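Local coordinates for cobalamin biosynthesis protein CobN (Mycobacterium tuberculosis, PDB 7C6O) that probably acts as the large catalytic subunit of the ATP-dependent cobaltochelatase that inserts cobalt into the corrin ring during cobalamin biosynthesis, at residues A[176-181]-A[221-226]; A[189-194]-A[246-251]; A[619-624]-A[691-696]; A[696-701]-A[1126-1131]. All coordinates share one frame; numbering follows the deposited sequence. Where two conformers were deposited one is given.

Interaction 1. Residues A[176-181]-A[221-226]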
loop_
_atom_site.group_PDB
_atom_site.type_symbol
_atom_site.label_atom_id
_atom_site.label_comp_id
_atom_site.label_asym_id
_atom_site.label_seq_id
_atom_site.Cartn_x
_atom_site.Cartn_y
_atom_site.Cartn_z
ATOM N N TRP A 176 25.629 25.150 -0.693
ATOM C CA TRP A 176 25.889 23.720 -0.764
ATOM C C TRP A 176 27.396 23.515 -0.756
ATOM O O TRP A 176 28.163 24.418 -1.092
ATOM C CB TRP A 176 25.267 23.094 -2.018
ATOM C CG TRP A 176 25.991 23.458 -3.278
ATOM C CD1 TRP A 176 25.777 24.557 -4.060
ATOM C CD2 TRP A 176 27.049 22.722 -3.900
ATOM N NE1 TRP A 176 26.638 24.549 -5.132
ATOM C CE2 TRP A 176 27.430 23.433 -5.056
ATOM C CE3 TRP A 176 27.712 21.530 -3.592
ATOM C CZ2 TRP A 176 28.444 22.991 -5.903
ATOM C CZ3 TRP A 176 28.720 21.093 -4.436
ATOM C CH2 TRP A 176 29.075 21.823 -5.578
ATOM N N GLY A 177 27.820 22.317 -0.373
ATOM C CA GLY A 177 29.244 22.036 -0.363
ATOM C C GLY A 177 29.515 20.598 0.014
ATOM O O GLY A 177 28.599 19.795 0.218
ATOM N N VAL A 178 30.807 20.289 0.111
ATOM C CA VAL A 178 31.290 18.945 0.397
ATOM C C VAL A 178 31.739 18.875 1.848
ATOM O O VAL A 178 32.317 19.832 2.381
ATOM C CB VAL A 178 32.444 18.563 -0.551
ATOM C CG1 VAL A 178 32.741 17.071 -0.463
ATOM C CG2 VAL A 178 32.122 18.970 -1.980
ATOM N N LEU A 179 31.464 17.745 2.496
ATOM C CA LEU A 179 32.076 17.432 3.782
ATOM C C LEU A 179 33.457 16.854 3.506
ATOM O O LEU A 179 33.579 15.736 2.996
ATOM C CB LEU A 179 31.211 16.453 4.572
ATOM C CG LEU A 179 31.744 16.054 5.950
ATOM C CD1 LEU A 179 31.810 17.260 6.877
ATOM C CD2 LEU A 179 30.894 14.951 6.561
ATOM N N GLU A 180 34.500 17.617 3.824
ATOM C CA GLU A 180 35.851 17.202 3.474
ATOM C C GLU A 180 36.300 16.044 4.357
ATOM O O GLU A 180 36.228 16.116 5.587
ATOM C CB GLU A 180 36.820 18.377 3.592
ATOM C CG GLU A 180 36.550 19.503 2.598
ATOM C CD GLU A 180 36.699 19.068 1.148
ATOM O OE1 GLU A 180 37.420 18.081 0.882
ATOM O OE2 GLU A 180 36.094 19.716 0.268
ATOM N N ARG A 181 36.751 14.970 3.718
ATOM C CA ARG A 181 37.221 13.766 4.382
ATOM C C ARG A 181 38.438 13.251 3.632
ATOM O O ARG A 181 38.589 13.524 2.436
ATOM C CB ARG A 181 36.140 12.672 4.410
ATOM C CG ARG A 181 34.823 13.092 5.038
ATOM C CD ARG A 181 33.766 12.003 4.887
ATOM N NE ARG A 181 34.078 10.811 5.672
ATOM C CZ ARG A 181 34.573 9.685 5.169
ATOM N NH1 ARG A 181 34.814 9.580 3.869
ATOM N NH2 ARG A 181 34.822 8.658 5.969
ATOM N N ARG A 221 32.967 4.802 -2.794
ATOM C CA ARG A 221 33.590 6.106 -2.599
ATOM C C ARG A 221 32.532 7.099 -2.140
ATOM O O ARG A 221 31.697 7.523 -2.954
ATOM C CB ARG A 221 34.254 6.588 -3.892
ATOM C CG ARG A 221 35.351 5.663 -4.412
ATOM C CD ARG A 221 35.971 6.186 -5.702
ATOM N NE ARG A 221 36.529 7.526 -5.538
ATOM C CZ ARG A 221 37.713 7.783 -4.989
ATOM N NH1 ARG A 221 38.476 6.791 -4.544
ATOM N NH2 ARG A 221 38.135 9.036 -4.879
ATOM N N PRO A 222 32.515 7.494 -0.869
ATOM C CA PRO A 222 31.452 8.384 -0.387
ATOM C C PRO A 222 31.663 9.824 -0.831
ATOM O O PRO A 222 32.783 10.342 -0.836
ATOM C CB PRO A 222 31.550 8.255 1.138
ATOM C CG PRO A 222 32.977 7.899 1.385
ATOM C CD PRO A 222 33.426 7.074 0.211
ATOM N N LEU A 223 30.562 10.471 -1.208
ATOM C CA LEU A 223 30.558 11.872 -1.626
ATOM C C LEU A 223 29.521 12.604 -0.784
ATOM O O LEU A 223 28.377 12.803 -1.218
ATOM C CB LEU A 223 30.269 12.001 -3.124
ATOM C CG LEU A 223 30.143 13.406 -3.722
ATOM C CD1 LEU A 223 31.395 14.232 -3.467
ATOM C CD2 LEU A 223 29.842 13.327 -5.209
ATOM N N PRO A 224 29.879 12.999 0.439
ATOM C CA PRO A 224 28.915 13.693 1.307
ATOM C C PRO A 224 28.735 15.143 0.878
ATOM O O PRO A 224 29.703 15.900 0.775
ATOM C CB PRO A 224 29.554 13.596 2.697
ATOM C CG PRO A 224 31.017 13.482 2.422
ATOM C CD PRO A 224 31.148 12.718 1.133
ATOM N N LEU A 225 27.485 15.526 0.631
ATOM C CA LEU A 225 27.148 16.867 0.174
ATOM C C LEU A 225 26.016 17.418 1.027
ATOM O O LEU A 225 25.007 16.735 1.235
ATOM C CB LEU A 225 26.735 16.858 -1.305
ATOM C CG LEU A 225 27.782 16.379 -2.311
ATOM C CD1 LEU A 225 27.156 16.171 -3.684
ATOM C CD2 LEU A 225 28.927 17.375 -2.391
ATOM N N TYR A 226 26.181 18.641 1.522
ATOM C CA TYR A 226 25.112 19.325 2.234
ATOM C C TYR A 226 24.448 20.344 1.316
ATOM O O TYR A 226 25.067 20.863 0.384
ATOM C CB TYR A 226 25.629 20.011 3.503
ATOM C CG TYR A 226 26.630 21.120 3.267
ATOM C CD1 TYR A 226 27.994 20.861 3.268
ATOM C CD2 TYR A 226 26.212 22.430 3.057
ATOM C CE1 TYR A 226 28.914 21.874 3.060
ATOM C CE2 TYR A 226 27.126 23.449 2.843
ATOM C CZ TYR A 226 28.474 23.164 2.847
ATOM O OH TYR A 226 29.388 24.172 2.638
HETATM O O HOH W 1 32.357 23.114 2.565
HETATM O O HOH W 2 34.375 11.287 1.471
#
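Tyr226 and Pro224 bury more surface than any other residue in this antiparallel contact with the edge strand 176-178. The Tyr226 ring folds back over the backbone of Gly177: with CG set between the backbone N and the carbonyl carbon (chi1 64°), one ring face lies against the peptide, and Gly177 N sits 3.3 Å above the ring plane, over its centre. Gly177 CA adds a CH-pi contact, 3.8 Å from the centroid of the Tyr226 ring. The same two residues form a hydrogen-bonded pair, Gly177 N to Tyr226 O and Tyr226 N to Gly177 O, the latter 3.0 Å. A water joins Tyr226 OH to Val178 O, and His200 stacks on the tyrosine ring.

Beyond the strand, Leu179 N reaches Pro224 O at 3.1 Å, from well above the carbonyl plane, and Leu179 CB rests on Pro224 CG at 3.7 Å. Arg181 crosses the prolines: its CD lies by Pro224 CG, and its NH1 is 3.5 Å from Pro222 CG, while Glu209 and Glu216 hold the guanidinium.

On the face away from the Tyr226 ring, Val178 and Leu225 lie side by side, with CG2 of the valine 3.6 Å from CD2 of the leucine. With prolines at 222 and 224, Tyr226 N is the one amide 221-226 donates here; Gly177 N and Leu179 N give the other two bonds, and ring and aliphatic packing adds to them.

Interaction 2. Residues A[189-194]-A[246-251]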
loop_
_atom_site.group_PDB
_atom_site.type_symbol
_atom_site.label_atom_id
_atom_site.label_comp_id
_atom_site.label_asym_id
_atom_site.label_seq_id
_atom_site.Cartn_x
_atom_site.Cartn_y
_atom_site.Cartn_z
ATOM N N PRO A 189 31.847 2.083 -6.634
ATOM C CA PRO A 189 31.010 3.177 -7.132
ATOM C C PRO A 189 30.995 4.356 -6.172
ATOM O O PRO A 189 31.198 4.212 -4.963
ATOM C CB PRO A 189 29.623 2.538 -7.246
ATOM C CG PRO A 189 29.637 1.451 -6.224
ATOM C CD PRO A 189 31.048 0.921 -6.209
ATOM N N THR A 190 30.750 5.535 -6.732
ATOM C CA THR A 190 30.674 6.767 -5.957
ATOM C C THR A 190 29.253 6.936 -5.431
ATOM O O THR A 190 28.301 7.010 -6.216
ATOM C CB THR A 190 31.084 7.965 -6.809
ATOM O OG1 THR A 190 32.459 7.829 -7.185
ATOM C CG2 THR A 190 30.902 9.259 -6.032
ATOM N N ILE A 191 29.114 6.997 -4.110
ATOM C CA ILE A 191 27.817 7.085 -3.450
ATOM C C ILE A 191 27.711 8.465 -2.817
ATOM O O ILE A 191 28.408 8.766 -1.841
ATOM C CB ILE A 191 27.635 5.980 -2.399
ATOM C CG1 ILE A 191 27.902 4.604 -3.014
ATOM C CG2 ILE A 191 26.240 6.048 -1.791
ATOM C CD1 ILE A 191 27.022 4.272 -4.200
ATOM N N ALA A 192 26.842 9.307 -3.366
ATOM C CA ALA A 192 26.604 10.610 -2.763
ATOM C C ALA A 192 25.739 10.461 -1.517
ATOM O O ALA A 192 24.847 9.611 -1.462
ATOM C CB ALA A 192 25.930 11.547 -3.765
ATOM N N VAL A 193 26.022 11.278 -0.505
ATOM C CA VAL A 193 25.219 11.347 0.713
ATOM C C VAL A 193 24.747 12.787 0.870
ATOM O O VAL A 193 25.556 13.689 1.122
ATOM C CB VAL A 193 25.998 10.882 1.951
ATOM C CG1 VAL A 193 25.111 10.942 3.191
ATOM C CG2 VAL A 193 26.524 9.472 1.739
ATOM N N LEU A 194 23.440 13.004 0.730
ATOM C CA LEU A 194 22.854 14.341 0.755
ATOM C C LEU A 194 22.237 14.603 2.123
ATOM O O LEU A 194 21.340 13.869 2.555
ATOM C CB LEU A 194 21.801 14.498 -0.342
ATOM C CG LEU A 194 22.251 14.954 -1.734
ATOM C CD1 LEU A 194 22.693 16.412 -1.712
ATOM C CD2 LEU A 194 23.359 14.062 -2.280
ATOM N N ALA A 246 25.135 6.600 -7.323
ATOM C CA ALA A 246 23.889 6.474 -6.583
ATOM C C ALA A 246 23.889 7.538 -5.495
ATOM O O ALA A 246 24.944 8.048 -5.107
ATOM C CB ALA A 246 23.719 5.074 -5.982
ATOM N N MET A 247 22.694 7.867 -5.011
ATOM C CA MET A 247 22.509 8.889 -3.987
ATOM C C MET A 247 21.749 8.308 -2.806
ATOM O O MET A 247 20.679 7.718 -2.987
ATOM C CB MET A 247 21.724 10.090 -4.518
ATOM C CG MET A 247 22.389 10.895 -5.605
ATOM S SD MET A 247 21.219 12.111 -6.250
ATOM C CE MET A 247 20.852 13.029 -4.756
ATOM N N VAL A 248 22.287 8.494 -1.605
ATOM C CA VAL A 248 21.530 8.317 -0.369
ATOM C C VAL A 248 21.136 9.703 0.123
ATOM O O VAL A 248 22.001 10.546 0.383
ATOM C CB VAL A 248 22.340 7.564 0.697
ATOM C CG1 VAL A 248 21.512 7.412 1.961
ATOM C CG2 VAL A 248 22.776 6.202 0.179
ATOM N N VAL A 249 19.835 9.949 0.248
ATOM C CA VAL A 249 19.328 11.262 0.623
ATOM C C VAL A 249 18.721 11.180 2.015
ATOM O O VAL A 249 18.091 10.179 2.378
ATOM C CB VAL A 249 18.308 11.801 -0.402
ATOM C CG1 VAL A 249 18.965 11.938 -1.764
ATOM C CG2 VAL A 249 17.082 10.902 -0.482
ATOM N N THR A 250 18.939 12.231 2.804
ATOM C CA THR A 250 18.338 12.362 4.126
ATOM C C THR A 250 17.488 13.622 4.221
ATOM O O THR A 250 17.177 14.080 5.326
ATOM C CB THR A 250 19.413 12.358 5.216
ATOM O OG1 THR A 250 20.231 13.527 5.093
ATOM C CG2 THR A 250 20.294 11.124 5.090
ATOM N N VAL A 251 17.107 14.189 3.081
ATOM C CA VAL A 251 16.322 15.411 3.032
ATOM C C VAL A 251 14.912 15.081 2.547
ATOM O O VAL A 251 14.631 13.977 2.081
ATOM C CB VAL A 251 16.984 16.478 2.138
ATOM C CG1 VAL A 251 18.372 16.813 2.664
ATOM C CG2 VAL A 251 17.061 15.982 0.699
#
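Leu194 O receives two hydrogen bonds from Thr250, one from the backbone N at 2.9 Å and one from OG1 at 2.8 Å. The amide approaches nearly along the C=O axis, whereas the hydroxyl comes in the carbonyl plane onto a lone pair. Placing OG1 between the backbone N and the carbonyl carbon (chi1 66°) lets the side chain grip the same oxygen as its own amide, just where strand 246-249 has ended.

Before this pair of hydrogen bonds the strands run parallel and exchange regular backbone bonds: Ala192 N to Ala246 O, Val248 N to Ala192 O (2.8 Å) and Leu194 N to Val248 O. The bond from Ala246 N to Thr190 O, at the start, is weak.

Side chains pack on both faces. On one, Leu194 CD2 meets the terminal methyl of Met247, CE, at 3.7 Å; the methionine extends through chi2 and then bends at chi3 (59°), bringing that methyl against the leucine. Ala192 CB lies beside Met247 CG, and Val249 CG1 reaches Leu194 CB at 4.1 Å. On the other face, Ile191 CD1 touches Ala246 CB at 3.8 Å and Ile191 CG2 meets Val248 CG2 at 4.0 Å. Helix 206-217 covers that face through Leu211 and Ile215, and helix 343-361 through Ala353.

Strand 190-196 is flanked by 221-227 and 246-249, all parallel; with 283-289 and 321-331 they make a core in 2-1-3-4-5 order that resembles a flavodoxin-like alpha/beta fold, edged by antiparallel strands 176-178 and 337-341.

Interaction 3. Residues A[619-624]-A[691-696]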
loop_
_atom_site.group_PDB
_atom_site.type_symbol
_atom_site.label_atom_id
_atom_site.label_comp_id
_atom_site.label_asym_id
_atom_site.label_seq_id
_atom_site.Cartn_x
_atom_site.Cartn_y
_atom_site.Cartn_z
ATOM N N ARG A 619 -17.390 -5.845 -21.445
ATOM C CA ARG A 619 -18.716 -5.966 -20.855
ATOM C C ARG A 619 -19.078 -7.435 -20.671
ATOM O O ARG A 619 -18.726 -8.286 -21.493
ATOM C CB ARG A 619 -19.750 -5.265 -21.738
ATOM C CG ARG A 619 -20.777 -4.451 -20.969
ATOM C CD ARG A 619 -21.418 -3.389 -21.857
ATOM N NE ARG A 619 -22.354 -3.959 -22.819
ATOM C CZ ARG A 619 -23.675 -3.821 -22.749
ATOM N NH1 ARG A 619 -24.222 -3.125 -21.762
ATOM N NH2 ARG A 619 -24.449 -4.376 -23.670
ATOM N N ALA A 620 -19.785 -7.735 -19.576
ATOM C CA ALA A 620 -20.110 -9.125 -19.269
ATOM C C ALA A 620 -21.067 -9.717 -20.297
ATOM O O ALA A 620 -20.938 -10.891 -20.666
ATOM C CB ALA A 620 -20.706 -9.230 -17.866
ATOM N N GLU A 621 -22.035 -8.921 -20.761
ATOM C CA GLU A 621 -23.058 -9.338 -21.721
ATOM C C GLU A 621 -23.950 -10.442 -21.157
ATOM O O GLU A 621 -23.799 -10.841 -19.997
ATOM C CB GLU A 621 -22.419 -9.788 -23.040
ATOM C CG GLU A 621 -21.724 -8.672 -23.812
ATOM C CD GLU A 621 -22.657 -7.520 -24.164
ATOM O OE1 GLU A 621 -22.186 -6.363 -24.198
ATOM O OE2 GLU A 621 -23.859 -7.766 -24.404
ATOM N N THR A 622 -24.890 -10.932 -21.960
ATOM C CA THR A 622 -25.816 -11.968 -21.529
ATOM C C THR A 622 -25.565 -13.266 -22.283
ATOM O O THR A 622 -24.955 -13.288 -23.355
ATOM C CB THR A 622 -27.274 -11.536 -21.729
ATOM O OG1 THR A 622 -27.502 -11.244 -23.113
ATOM C CG2 THR A 622 -27.584 -10.309 -20.897
ATOM N N TYR A 623 -26.068 -14.353 -21.705
ATOM C CA TYR A 623 -25.900 -15.688 -22.256
ATOM C C TYR A 623 -26.979 -16.581 -21.664
ATOM O O TYR A 623 -27.556 -16.270 -20.620
ATOM C CB TYR A 623 -24.511 -16.255 -21.944
ATOM C CG TYR A 623 -24.254 -16.392 -20.458
ATOM C CD1 TYR A 623 -23.750 -15.327 -19.721
ATOM C CD2 TYR A 623 -24.533 -17.580 -19.789
ATOM C CE1 TYR A 623 -23.523 -15.443 -18.361
ATOM C CE2 TYR A 623 -24.312 -17.703 -18.428
ATOM C CZ TYR A 623 -23.807 -16.631 -17.720
ATOM O OH TYR A 623 -23.582 -16.751 -16.367
ATOM N N GLY A 624 -27.235 -17.696 -22.345
ATOM C CA GLY A 624 -28.127 -18.713 -21.810
ATOM C C GLY A 624 -29.478 -18.161 -21.402
ATOM O O GLY A 624 -30.090 -17.353 -22.110
ATOM N N GLU A 691 -27.664 -4.592 -14.837
ATOM C CA GLU A 691 -26.404 -4.420 -14.120
ATOM C C GLU A 691 -25.460 -5.603 -14.331
ATOM O O GLU A 691 -24.247 -5.409 -14.479
ATOM C CB GLU A 691 -26.681 -4.182 -12.635
ATOM C CG GLU A 691 -27.279 -2.800 -12.374
ATOM C CD GLU A 691 -27.421 -2.463 -10.902
ATOM O OE1 GLU A 691 -27.397 -3.391 -10.069
ATOM O OE2 GLU A 691 -27.559 -1.262 -10.581
ATOM N N ILE A 692 -25.983 -6.831 -14.365
ATOM C CA ILE A 692 -25.089 -7.966 -14.591
ATOM C C ILE A 692 -24.669 -8.074 -16.051
ATOM O O ILE A 692 -23.630 -8.681 -16.346
ATOM C CB ILE A 692 -25.710 -9.295 -14.126
ATOM C CG1 ILE A 692 -26.948 -9.644 -14.952
ATOM C CG2 ILE A 692 -26.040 -9.240 -12.636
ATOM C CD1 ILE A 692 -27.461 -11.048 -14.699
ATOM N N LYS A 693 -25.447 -7.505 -16.972
ATOM C CA LYS A 693 -25.056 -7.477 -18.376
ATOM C C LYS A 693 -24.019 -6.393 -18.640
ATOM O O LYS A 693 -23.099 -6.591 -19.443
ATOM C CB LYS A 693 -26.292 -7.259 -19.251
ATOM C CG LYS A 693 -25.997 -6.955 -20.708
ATOM C CD LYS A 693 -27.285 -6.794 -21.508
ATOM C CE LYS A 693 -26.994 -6.630 -22.987
ATOM N NZ LYS A 693 -28.245 -6.536 -23.789
ATOM N N ASP A 694 -24.143 -5.257 -17.956
ATOM C CA ASP A 694 -23.359 -4.065 -18.250
ATOM C C ASP A 694 -22.031 -4.009 -17.504
ATOM O O ASP A 694 -21.143 -3.249 -17.908
ATOM C CB ASP A 694 -24.183 -2.817 -17.912
ATOM C CG ASP A 694 -23.610 -1.551 -18.511
ATOM O OD1 ASP A 694 -23.337 -1.540 -19.730
ATOM O OD2 ASP A 694 -23.450 -0.562 -17.765
ATOM N N VAL A 695 -21.870 -4.791 -16.438
ATOM C CA VAL A 695 -20.680 -4.682 -15.602
ATOM C C VAL A 695 -19.439 -5.088 -16.390
ATOM O O VAL A 695 -19.482 -5.976 -17.254
ATOM C CB VAL A 695 -20.846 -5.533 -14.330
ATOM C CG1 VAL A 695 -20.887 -7.019 -14.670
ATOM C CG2 VAL A 695 -19.733 -5.228 -13.330
ATOM N N GLN A 696 -18.325 -4.416 -16.112
ATOM C CA GLN A 696 -17.052 -4.778 -16.720
ATOM C C GLN A 696 -16.443 -5.964 -15.982
ATOM O O GLN A 696 -16.396 -5.980 -14.749
ATOM C CB GLN A 696 -16.089 -3.591 -16.691
ATOM C CG GLN A 696 -16.505 -2.424 -17.570
ATOM C CD GLN A 696 -16.328 -2.718 -19.047
ATOM O OE1 GLN A 696 -17.064 -2.203 -19.888
ATOM N NE2 GLN A 696 -15.340 -3.542 -19.368
HETATM O O HOH W 3 -23.501 -11.394 -17.282
#
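Ala620 and Glu621, in the turn after strand 617-619, hang their amides on Lys693 O in the last turn of helix 675-694 and on Val695 O just past it. Ala620 N meets Val695 O at 2.9 Å, and Glu621 N meets Lys693 O at 2.9 Å. A water donates to both Glu621 O and Ile692 O. Arg619 and Gln696 form an antiparallel non-hydrogen-bonded pair whose side chains diverge.

Arg619 bends at chi3 (73°), carrying its guanidinium across the helix end. Arg619 NH1 binds Asp694 OD1 at 2.7 Å, in the guanidinium plane but on the anti side of the carboxylate, and the two groups are turned 71° apart. Arg619 NE binds Glu621 OE1 at 2.8 Å, which helps fix the guanidinium's rotation between two acids. Lys693 CG lies over one face of this guanidinium and the chain runs on extended, with CE near Arg619 NH2. Thr622 CG2 packs on Lys693 CD at 3.6 Å; Lys693 NZ goes to Glu630 and Asp754, which probably offset the nearby arginine charge.

Arg737 also bridges to Asp694 OD1. The contact thus joins the end of helix 675-694 to the turn entering helix 624-642, with helices 710-722 and 750-769 packed against Arg619.

Interaction 4. Residues A[696-701]-A[1126-1131]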
loop_
_atom_site.group_PDB
_atom_site.type_symbol
_atom_site.label_atom_id
_atom_site.label_comp_id
_atom_site.label_asym_id
_atom_site.label_seq_id
_atom_site.Cartn_x
_atom_site.Cartn_y
_atom_site.Cartn_z
ATOM N N GLN A 696 -18.325 -4.416 -16.112
ATOM C CA GLN A 696 -17.052 -4.778 -16.720
ATOM C C GLN A 696 -16.443 -5.964 -15.982
ATOM O O GLN A 696 -16.396 -5.980 -14.749
ATOM C CB GLN A 696 -16.089 -3.591 -16.691
ATOM C CG GLN A 696 -16.505 -2.424 -17.570
ATOM C CD GLN A 696 -16.328 -2.718 -19.047
ATOM O OE1 GLN A 696 -17.064 -2.203 -19.888
ATOM N NE2 GLN A 696 -15.340 -3.542 -19.368
ATOM N N ILE A 697 -15.980 -6.957 -16.739
ATOM C CA ILE A 697 -15.258 -8.094 -16.184
ATOM C C ILE A 697 -13.982 -8.276 -16.991
ATOM O O ILE A 697 -13.841 -7.755 -18.100
ATOM C CB ILE A 697 -16.084 -9.399 -16.201
ATOM C CG1 ILE A 697 -16.409 -9.797 -17.641
ATOM C CG2 ILE A 697 -17.357 -9.245 -15.380
ATOM C CD1 ILE A 697 -17.086 -11.149 -17.765
ATOM N N ARG A 698 -13.034 -9.015 -16.425
ATOM C CA ARG A 698 -11.798 -9.242 -17.157
ATOM C C ARG A 698 -12.041 -10.202 -18.315
ATOM O O ARG A 698 -12.832 -11.144 -18.214
ATOM C CB ARG A 698 -10.699 -9.763 -16.233
ATOM C CG ARG A 698 -10.926 -11.126 -15.619
ATOM C CD ARG A 698 -9.751 -11.436 -14.703
ATOM N NE ARG A 698 -9.896 -12.675 -13.946
ATOM C CZ ARG A 698 -10.646 -12.797 -12.855
ATOM N NH1 ARG A 698 -11.341 -11.758 -12.413
ATOM N NH2 ARG A 698 -10.707 -13.958 -12.213
ATOM N N ASP A 699 -11.368 -9.931 -19.429
ATOM C CA ASP A 699 -11.525 -10.638 -20.693
ATOM C C ASP A 699 -10.195 -11.247 -21.118
ATOM O O ASP A 699 -9.864 -11.321 -22.304
ATOM C CB ASP A 699 -12.080 -9.704 -21.764
ATOM C CG ASP A 699 -12.587 -10.449 -22.978
ATOM O OD1 ASP A 699 -13.240 -11.498 -22.799
ATOM O OD2 ASP A 699 -12.335 -9.982 -24.108
ATOM N N GLY A 700 -9.425 -11.692 -20.138
ATOM C CA GLY A 700 -8.092 -12.215 -20.319
ATOM C C GLY A 700 -7.228 -11.815 -19.143
ATOM O O GLY A 700 -7.715 -11.319 -18.128
ATOM N N LEU A 701 -5.926 -12.046 -19.282
ATOM C CA LEU A 701 -4.955 -11.650 -18.276
ATOM C C LEU A 701 -3.887 -10.798 -18.939
ATOM O O LEU A 701 -3.606 -10.948 -20.130
ATOM C CB LEU A 701 -4.311 -12.865 -17.598
ATOM C CG LEU A 701 -5.264 -13.813 -16.867
ATOM C CD1 LEU A 701 -4.521 -15.038 -16.363
ATOM C CD2 LEU A 701 -5.942 -13.088 -15.719
ATOM N N PRO A 1126 -19.578 -17.754 -19.887
ATOM C CA PRO A 1126 -18.741 -18.420 -20.899
ATOM C C PRO A 1126 -17.685 -17.513 -21.503
ATOM O O PRO A 1126 -16.634 -18.007 -21.930
ATOM C CB PRO A 1126 -19.762 -18.889 -21.948
ATOM C CG PRO A 1126 -20.981 -18.050 -21.716
ATOM C CD PRO A 1126 -21.006 -17.778 -20.240
ATOM N N ARG A 1127 -17.919 -16.198 -21.538
ATOM C CA ARG A 1127 -16.908 -15.283 -22.060
ATOM C C ARG A 1127 -15.679 -15.246 -21.160
ATOM O O ARG A 1127 -14.545 -15.210 -21.651
ATOM C CB ARG A 1127 -17.496 -13.879 -22.222
ATOM C CG ARG A 1127 -18.483 -13.741 -23.372
ATOM C CD ARG A 1127 -19.008 -12.316 -23.478
ATOM N NE ARG A 1127 -17.928 -11.335 -23.412
ATOM C CZ ARG A 1127 -17.155 -11.000 -24.441
ATOM N NH1 ARG A 1127 -17.338 -11.567 -25.625
ATOM N NH2 ARG A 1127 -16.196 -10.097 -24.286
ATOM N N TRP A 1128 -15.884 -15.257 -19.840
ATOM C CA TRP A 1128 -14.748 -15.251 -18.923
ATOM C C TRP A 1128 -14.035 -16.596 -18.914
ATOM O O TRP A 1128 -12.801 -16.649 -18.885
ATOM C CB TRP A 1128 -15.199 -14.887 -17.509
ATOM C CG TRP A 1128 -14.058 -14.884 -16.539
ATOM C CD1 TRP A 1128 -13.155 -13.880 -16.339
ATOM C CD2 TRP A 1128 -13.677 -15.947 -15.660
ATOM N NE1 TRP A 1128 -12.240 -14.248 -15.383
ATOM C CE2 TRP A 1128 -12.540 -15.513 -14.948
ATOM C CE3 TRP A 1128 -14.188 -17.223 -15.402
ATOM C CZ2 TRP A 1128 -11.908 -16.308 -13.994
ATOM C CZ3 TRP A 1128 -13.561 -18.009 -14.451
ATOM C CH2 TRP A 1128 -12.432 -17.550 -13.761
ATOM N N MET A 1129 -14.792 -17.697 -18.924
ATOM C CA MET A 1129 -14.158 -19.012 -18.943
ATOM C C MET A 1129 -13.334 -19.203 -20.210
ATOM O O MET A 1129 -12.218 -19.732 -20.158
ATOM C CB MET A 1129 -15.209 -20.113 -18.804
ATOM C CG MET A 1129 -15.923 -20.108 -17.462
ATOM S SD MET A 1129 -16.931 -21.576 -17.174
ATOM C CE MET A 1129 -15.663 -22.845 -17.135
ATOM N N ALA A 1130 -13.860 -18.764 -21.357
ATOM C CA ALA A 1130 -13.103 -18.872 -22.600
ATOM C C ALA A 1130 -11.861 -17.990 -22.565
ATOM O O ALA A 1130 -10.809 -18.369 -23.095
ATOM C CB ALA A 1130 -13.994 -18.510 -23.789
ATOM N N ALA A 1131 -11.962 -16.817 -21.931
ATOM C CA ALA A 1131 -10.804 -15.937 -21.802
ATOM C C ALA A 1131 -9.700 -16.585 -20.975
ATOM O O ALA A 1131 -8.516 -16.478 -21.315
ATOM C CB ALA A 1131 -11.223 -14.603 -21.182
HETATM O O HOH W 4 -13.697 -14.333 -24.169
#
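At the edge of the Trp1128 indole, Arg698 O lies in the ring plane, 3.3 Å from Trp1128 CD1. In the conformer described, one of two for Arg698, the indole's NE1 edge also meets one face of the guanidinium, the planes 87° apart, with Trp1128 NE1 3.1 Å above the guanidinium plane and offset toward its rim. Trp1128 NE1 and Arg698 NE are both donors, so their approach is packing alone. The arginine's polar end is held elsewhere, by a salt bridge to Asp1070, while Arg1122 makes a cation-pi contact with the tryptophan.

This places helix 1126-1132 against strand 696-698, one half of a two-stranded antiparallel sheet with 617-619, tying together parts of the chain more than 400 residues apart. Ile697 CD1 reaches Trp1128 CB at 4.2 Å. Past the strand, Ala1131 CB fits against the turning backbone, 3.5 Å from Asp699 C and 3.6 Å from Gly700 N.

On the more exposed flank, Asp699 stretches with CG anti to the backbone N (chi1 -165°) toward Arg1127. Asp699 OD1 lies 3.6 Å from Arg1127 NH2 but well out of the guanidinium plane, a pairing of charges alone. A water donates to Asp699 OD1 and Arg1127 O.

Interactions 1 and 2 lie in one mixed sheet, their strands 221-227 and 190-196 being neighbours bonded through Leu223 and Leu225. The inner, parallel pair is buried, its packing aliphatic apart from Met247, beside a regular run of backbone bonds and one hydroxyl; the edge pair is only partly buried and admits prolines, an arginine and bridging waters. Interactions 3 and 4 lie on the opposite side of the chain's centre, with interaction centres 47 to 62 Å from those of the first two. They meet at Gln696, where helix 675-694 passes into strand 696-698. Interaction 3 combines backbone bonds with a salt-bridge network, whereas the more buried interaction 4 depends on packing around an indole.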